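Local coordinates for myosin-I heavy chain (Dictyostelium discoideum, PDB 5EJY), which is an actin-based motor with ATPase activity, involved in early phagocytosis and adhesion, and represented here by its first MyTH4-FERM tail domain, at residues F245-S250 with R256-T261; C265-K270 with F285-K290. All coordinates share one frame; numbering follows the deposited sequence.

How the interactions relate
The chain passes through strand 245-251, turns into the short strand 254-256, and runs on through a loop to helix 264-277 and then strand 285-291. Interaction 1 comes first and closes a beta-hairpin, with residues 251-255 between its segments. Interaction 2 opens only after that, and closes the longer span 271-284. The two are in series, so neither nests in the other nor crosses it. They meet through the sheet, where strands 245-251 and 285-291 are antiparallel neighbours and I248 N probably bonds V288 O at 2.8 Å. Together they tie the sheet edge, the sheet centre and one helix of the ubiquitin-like FERM lobe.

Interaction 1: F245-S250 with R256-T261; sequences FTIIES and RDIAPT
E249 places its CG between its own backbone N and carbonyl carbon (chi1 53°), and the extended chain beyond CG brings the carboxylate beside the next strand. I258 turns its CG1 away from its carbonyl carbon (chi1 -62°). Its outer torsion is extended (chi2 172°), which carries CD1 up to the backbone of I247-E249. The backbones of E249 and R256 form an antiparallel hydrogen-bonded pair. E249 N donates a hydrogen bond to R256 O at 3.1 Å. R256 N returns a bond to E249 O at 2.9 Å. Both bonds are fairly straight. On the same face of the sheet, E249 CG lies 3.8 Å from R256 CB. The charged ends do not meet, because the R256 chain bends at its second torsion and leads away. The E249 carboxylate has a salt bridge to K270 instead, through OE1.

Past R256 the two backbones are no longer directly bonded. A water takes over: it lies 2.8 Å from I247 O, to which it probably donates, and accepts from I258 N at 2.9 Å. The hydroxyl of T246 is bound to the same water. I258 packs beside this water, with CD1 3.6 Å from E249 N and CB 3.5 Å from I247 O. A second water joins D257 O to E249 OE2, weakly on the glutamate side. D257 turns to other partners. Its OD1 makes a salt bridge with K292 and its OD2 takes a bond from Q485 of the C-terminal helix 484-499. The arrangement is a beta-hairpin that opens into a water-bridged loop, at the outer edge of the mixed sheet of the beta-grasp, ubiquitin-like lobe of a FERM domain.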
loop_
_atom_site.group_PDB
_atom_site.type_symbol
_atom_site.label_atom_id
_atom_site.label_comp_id
_atom_site.label_asym_id
_atom_site.label_seq_id
_atom_site.Cartn_x
_atom_site.Cartn_y
_atom_site.Cartn_z
ATOM N N PHE A 245 11.156 0.584 -9.300
ATOM C CA PHE A 245 10.614 1.383 -8.197
ATOM C C PHE A 245 9.313 0.782 -7.664
ATOM O O PHE A 245 8.573 0.147 -8.405
ATOM C CB PHE A 245 10.326 2.824 -8.655
ATOM C CG PHE A 245 11.544 3.724 -8.696
ATOM C CD1 PHE A 245 12.570 3.488 -9.599
ATOM C CD2 PHE A 245 11.641 4.819 -7.844
ATOM C CE1 PHE A 245 13.662 4.332 -9.668
ATOM C CE2 PHE A 245 12.743 5.670 -7.894
ATOM C CZ PHE A 245 13.754 5.427 -8.811
ATOM N N THR A 246 9.045 0.979 -6.375
ATOM C CA THR A 246 7.761 0.589 -5.790
ATOM C C THR A 246 7.409 1.623 -4.747
ATOM O O THR A 246 8.218 2.490 -4.425
ATOM C CB THR A 246 7.787 -0.802 -5.080
ATOM O OG1 THR A 246 8.553 -0.728 -3.859
ATOM C CG2 THR A 246 8.373 -1.880 -5.999
ATOM N N ILE A 247 6.210 1.509 -4.196
ATOM C CA ILE A 247 5.789 2.382 -3.122
ATOM C C ILE A 247 5.843 1.559 -1.849
ATOM O O ILE A 247 5.319 0.447 -1.813
ATOM C CB ILE A 247 4.350 2.894 -3.357
ATOM C CG1 ILE A 247 4.308 3.782 -4.615
ATOM C CG2 ILE A 247 3.865 3.684 -2.138
ATOM C CD1 ILE A 247 2.898 4.127 -5.089
ATOM N N ILE A 248 6.492 2.096 -0.818
ATOM C CA ILE A 248 6.571 1.422 0.471
ATOM C C ILE A 248 5.821 2.207 1.539
ATOM O O ILE A 248 5.444 3.367 1.321
ATOM C CB ILE A 248 8.055 1.175 0.916
ATOM C CG1 ILE A 248 8.828 2.492 1.002
ATOM C CG2 ILE A 248 8.735 0.201 -0.030
ATOM C CD1 ILE A 248 8.824 3.119 2.372
ATOM N N GLU A 249 5.575 1.569 2.682
ATOM C CA GLU A 249 4.966 2.261 3.805
ATOM C C GLU A 249 6.031 2.620 4.832
ATOM O O GLU A 249 6.979 1.867 5.061
ATOM C CB GLU A 249 3.845 1.429 4.446
ATOM C CG GLU A 249 4.239 0.047 4.827
ATOM C CD GLU A 249 3.095 -0.745 5.454
ATOM O OE1 GLU A 249 3.197 -1.057 6.649
ATOM O OE2 GLU A 249 2.106 -1.058 4.759
ATOM N N SER A 250 5.881 3.790 5.427
ATOM C CA SER A 250 6.832 4.262 6.421
ATOM C C SER A 250 6.080 4.744 7.650
ATOM O O SER A 250 5.354 5.733 7.597
ATOM C CB SER A 250 7.686 5.389 5.846
ATOM O OG SER A 250 8.589 5.891 6.812
ATOM N N ARG A 256 8.358 -0.632 5.490
ATOM C CA ARG A 256 7.935 -1.986 5.184
ATOM C C ARG A 256 7.486 -2.084 3.729
ATOM O O ARG A 256 6.828 -1.178 3.201
ATOM C CB ARG A 256 6.789 -2.445 6.101
ATOM C CG ARG A 256 7.168 -2.698 7.567
ATOM C CD ARG A 256 8.025 -3.974 7.733
ATOM N NE ARG A 256 8.396 -4.192 9.130
ATOM C CZ ARG A 256 9.501 -3.708 9.698
ATOM N NH1 ARG A 256 10.359 -2.981 8.988
ATOM N NH2 ARG A 256 9.752 -3.955 10.981
ATOM N N ASP A 257 7.838 -3.198 3.106
ATOM C CA ASP A 257 7.526 -3.469 1.717
ATOM C C ASP A 257 6.013 -3.569 1.534
ATOM O O ASP A 257 5.300 -4.038 2.424
ATOM C CB ASP A 257 8.192 -4.792 1.309
ATOM C CG ASP A 257 7.937 -5.164 -0.139
ATOM O OD1 ASP A 257 8.535 -4.528 -1.021
ATOM O OD2 ASP A 257 7.146 -6.093 -0.399
ATOM N N ILE A 258 5.531 -3.121 0.382
ATOM C CA ILE A 258 4.139 -3.346 0.002
ATOM C C ILE A 258 4.152 -4.239 -1.240
ATOM O O ILE A 258 4.783 -3.899 -2.237
ATOM C CB ILE A 258 3.417 -2.010 -0.302
ATOM C CG1 ILE A 258 3.369 -1.104 0.938
ATOM C CG2 ILE A 258 1.990 -2.274 -0.814
ATOM C CD1 ILE A 258 2.836 0.335 0.632
ATOM N N ALA A 259 3.482 -5.385 -1.188
ATOM C CA ALA A 259 3.466 -6.292 -2.340
ATOM C C ALA A 259 2.751 -5.674 -3.549
ATOM O O ALA A 259 1.869 -4.840 -3.387
ATOM C CB ALA A 259 2.825 -7.619 -1.971
ATOM N N PRO A 260 3.123 -6.105 -4.764
ATOM C CA PRO A 260 2.572 -5.493 -5.979
ATOM C C PRO A 260 1.059 -5.561 -6.036
ATOM O O PRO A 260 0.450 -4.610 -6.514
ATOM C CB PRO A 260 3.179 -6.338 -7.102
ATOM C CG PRO A 260 4.482 -6.816 -6.537
ATOM C CD PRO A 260 4.171 -7.100 -5.077
ATOM N N THR A 261 0.460 -6.649 -5.551
ATOM C CA THR A 261 -0.995 -6.798 -5.635
ATOM C C THR A 261 -1.715 -6.274 -4.390
ATOM O O THR A 261 -2.941 -6.280 -4.335
ATOM C CB THR A 261 -1.396 -8.277 -5.841
ATOM O OG1 THR A 261 -0.930 -9.039 -4.735
ATOM C CG2 THR A 261 -0.774 -8.831 -7.109
HETATM O O HOH W 1 6.719 -1.930 -2.009
HETATM O O HOH W 2 2.889 -3.795 3.743
#

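Interaction 2: C265-K270 with F285-K290; sequences CDVLSK and FKFVFK
V267 and F287 approach each other from opposite directions, the valine from the helix and the phenylalanine from the strand, with the valine methyl oblique to the ring. V267 CG1 lies 3.6 Å from F287 CE1, and V267 CB is almost as near to the same ring atom. This methyl stands anti to the backbone N (chi1 178°), a setting that also brings it to F285. There it sits 3.7 Å from F285 CZ, so one methyl serves two rings. L268 reaches F287 from another direction, at about a right angle. Its CD2 is 3.9 Å from F287 CE2. All these contacts are apolar, and no hydrogen bond joins the two segments.

The two rings also pack on each other. F285 presents its edge to the face of F287, with F285 CZ 3.6 Å above the ring plane of F287 and over its centre. The two rings probably limit each other's rotation and hold a joint surface for V267. An alanine in place of F287 would probably leave V267 and L268 without their shared partner, and let the F285 ring turn more freely.

In the next shell, F287 touches L264, I205 and I247, while V267 rests on I258 and E249. L268 packs on I201 and V203. On the helix, D266 makes a salt bridge with R183 and S269 bonds V186 O, linking the helix to the segment between helices 161-180 and 189-196. The helix segment runs nearly antiparallel to the strand segment (158°), with axes 10.5 Å apart at closest approach. Through these side-chain contacts helix 264-277 lies against one side of the sheet, over strand 285-291 and its neighbours 201-207 and 245-251.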
loop_
_atom_site.group_PDB
_atom_site.type_symbol
_atom_site.label_atom_id
_atom_site.label_comp_id
_atom_site.label_asym_id
_atom_site.label_seq_id
_atom_site.Cartn_x
_atom_site.Cartn_y
_atom_site.Cartn_z
ATOM N N CYS A 265 -5.231 1.368 -0.320
ATOM C CA CYS A 265 -6.260 1.698 0.666
ATOM C C CYS A 265 -6.208 0.807 1.920
ATOM O O CYS A 265 -6.569 1.257 3.015
ATOM C CB CYS A 265 -7.660 1.682 0.044
ATOM S SG CYS A 265 -7.975 3.117 -1.016
ATOM N N ASP A 266 -5.763 -0.436 1.772
ATOM C CA ASP A 266 -5.576 -1.293 2.950
ATOM C C ASP A 266 -4.496 -0.712 3.879
ATOM O O ASP A 266 -4.564 -0.852 5.104
ATOM C CB ASP A 266 -5.198 -2.730 2.545
ATOM C CG ASP A 266 -6.405 -3.555 2.090
ATOM O OD1 ASP A 266 -7.552 -3.152 2.370
ATOM O OD2 ASP A 266 -6.196 -4.620 1.462
ATOM N N VAL A 267 -3.497 -0.055 3.304
ATOM C CA VAL A 267 -2.465 0.574 4.135
ATOM C C VAL A 267 -3.083 1.721 4.937
ATOM O O VAL A 267 -2.835 1.848 6.134
ATOM C CB VAL A 267 -1.261 1.068 3.289
ATOM C CG1 VAL A 267 -0.223 1.772 4.173
ATOM C CG2 VAL A 267 -0.614 -0.109 2.567
ATOM N N LEU A 268 -3.920 2.534 4.287
ATOM C CA LEU A 268 -4.643 3.597 4.998
ATOM C C LEU A 268 -5.462 3.065 6.192
ATOM O O LEU A 268 -5.520 3.699 7.250
ATOM C CB LEU A 268 -5.560 4.364 4.046
ATOM C CG LEU A 268 -4.912 5.147 2.895
ATOM C CD1 LEU A 268 -5.999 5.819 2.032
ATOM C CD2 LEU A 268 -3.920 6.186 3.423
ATOM N N SER A 269 -6.104 1.913 6.012
ATOM C CA SER A 269 -6.821 1.265 7.111
ATOM C C SER A 269 -5.887 0.938 8.271
ATOM O O SER A 269 -6.235 1.131 9.435
ATOM C CB SER A 269 -7.493 -0.023 6.621
ATOM O OG SER A 269 -8.372 0.261 5.544
ATOM N N LYS A 270 -4.705 0.428 7.950
ATOM C CA LYS A 270 -3.720 0.084 8.992
ATOM C C LYS A 270 -3.265 1.308 9.768
ATOM O O LYS A 270 -3.037 1.245 10.986
ATOM C CB LYS A 270 -2.505 -0.616 8.390
ATOM C CG LYS A 270 -2.788 -1.976 7.814
ATOM C CD LYS A 270 -1.578 -2.891 7.928
ATOM C CE LYS A 270 -0.285 -2.165 7.593
ATOM N NZ LYS A 270 0.863 -3.122 7.464
ATOM N N PHE A 285 3.111 8.762 9.499
ATOM C CA PHE A 285 3.052 7.841 8.372
ATOM C C PHE A 285 3.307 8.533 7.042
ATOM O O PHE A 285 2.813 9.626 6.815
ATOM C CB PHE A 285 1.691 7.151 8.301
ATOM C CG PHE A 285 1.451 6.461 6.994
ATOM C CD1 PHE A 285 2.028 5.234 6.731
ATOM C CD2 PHE A 285 0.674 7.056 6.016
ATOM C CE1 PHE A 285 1.822 4.604 5.516
ATOM C CE2 PHE A 285 0.466 6.428 4.806
ATOM C CZ PHE A 285 1.048 5.202 4.558
ATOM N N LYS A 286 4.056 7.869 6.166
ATOM C CA LYS A 286 4.219 8.311 4.781
ATOM C C LYS A 286 4.201 7.107 3.855
ATOM O O LYS A 286 4.680 6.032 4.223
ATOM C CB LYS A 286 5.581 8.991 4.584
ATOM C CG LYS A 286 5.911 10.114 5.539
ATOM C CD LYS A 286 7.382 10.511 5.394
ATOM C CE LYS A 286 7.650 11.875 6.021
ATOM N N PHE A 287 3.680 7.293 2.643
ATOM C CA PHE A 287 4.026 6.403 1.550
ATOM C C PHE A 287 5.315 6.969 0.979
ATOM O O PHE A 287 5.469 8.193 0.889
ATOM C CB PHE A 287 2.971 6.438 0.440
ATOM C CG PHE A 287 1.677 5.747 0.774
ATOM C CD1 PHE A 287 1.617 4.364 0.882
ATOM C CD2 PHE A 287 0.499 6.481 0.896
ATOM C CE1 PHE A 287 0.412 3.725 1.158
ATOM C CE2 PHE A 287 -0.697 5.850 1.173
ATOM C CZ PHE A 287 -0.732 4.463 1.306
ATOM N N VAL A 288 6.227 6.103 0.565
ATOM C CA VAL A 288 7.452 6.571 -0.072
ATOM C C VAL A 288 7.709 5.809 -1.370
ATOM O O VAL A 288 7.570 4.579 -1.421
ATOM C CB VAL A 288 8.672 6.393 0.864
ATOM C CG1 VAL A 288 9.905 7.042 0.249
ATOM C CG2 VAL A 288 8.382 6.999 2.238
ATOM N N PHE A 289 8.077 6.555 -2.410
ATOM C CA PHE A 289 8.379 6.009 -3.737
ATOM C C PHE A 289 9.900 5.818 -3.841
ATOM O O PHE A 289 10.635 6.801 -3.933
ATOM C CB PHE A 289 7.875 7.021 -4.779
ATOM C CG PHE A 289 7.954 6.562 -6.219
ATOM C CD1 PHE A 289 7.487 5.318 -6.614
ATOM C CD2 PHE A 289 8.439 7.425 -7.192
ATOM C CE1 PHE A 289 7.528 4.927 -7.964
ATOM C CE2 PHE A 289 8.474 7.050 -8.548
ATOM C CZ PHE A 289 8.023 5.802 -8.929
ATOM N N LYS A 290 10.371 4.567 -3.794
ATOM C CA LYS A 290 11.804 4.272 -3.721
ATOM C C LYS A 290 12.195 3.232 -4.747
ATOM O O LYS A 290 11.353 2.467 -5.202
ATOM C CB LYS A 290 12.159 3.636 -2.360
ATOM C CG LYS A 290 12.018 4.504 -1.145
ATOM C CD LYS A 290 12.615 3.740 0.041
ATOM C CE LYS A 290 13.836 2.926 -0.425
ATOM N NZ LYS A 290 14.498 2.093 0.641
#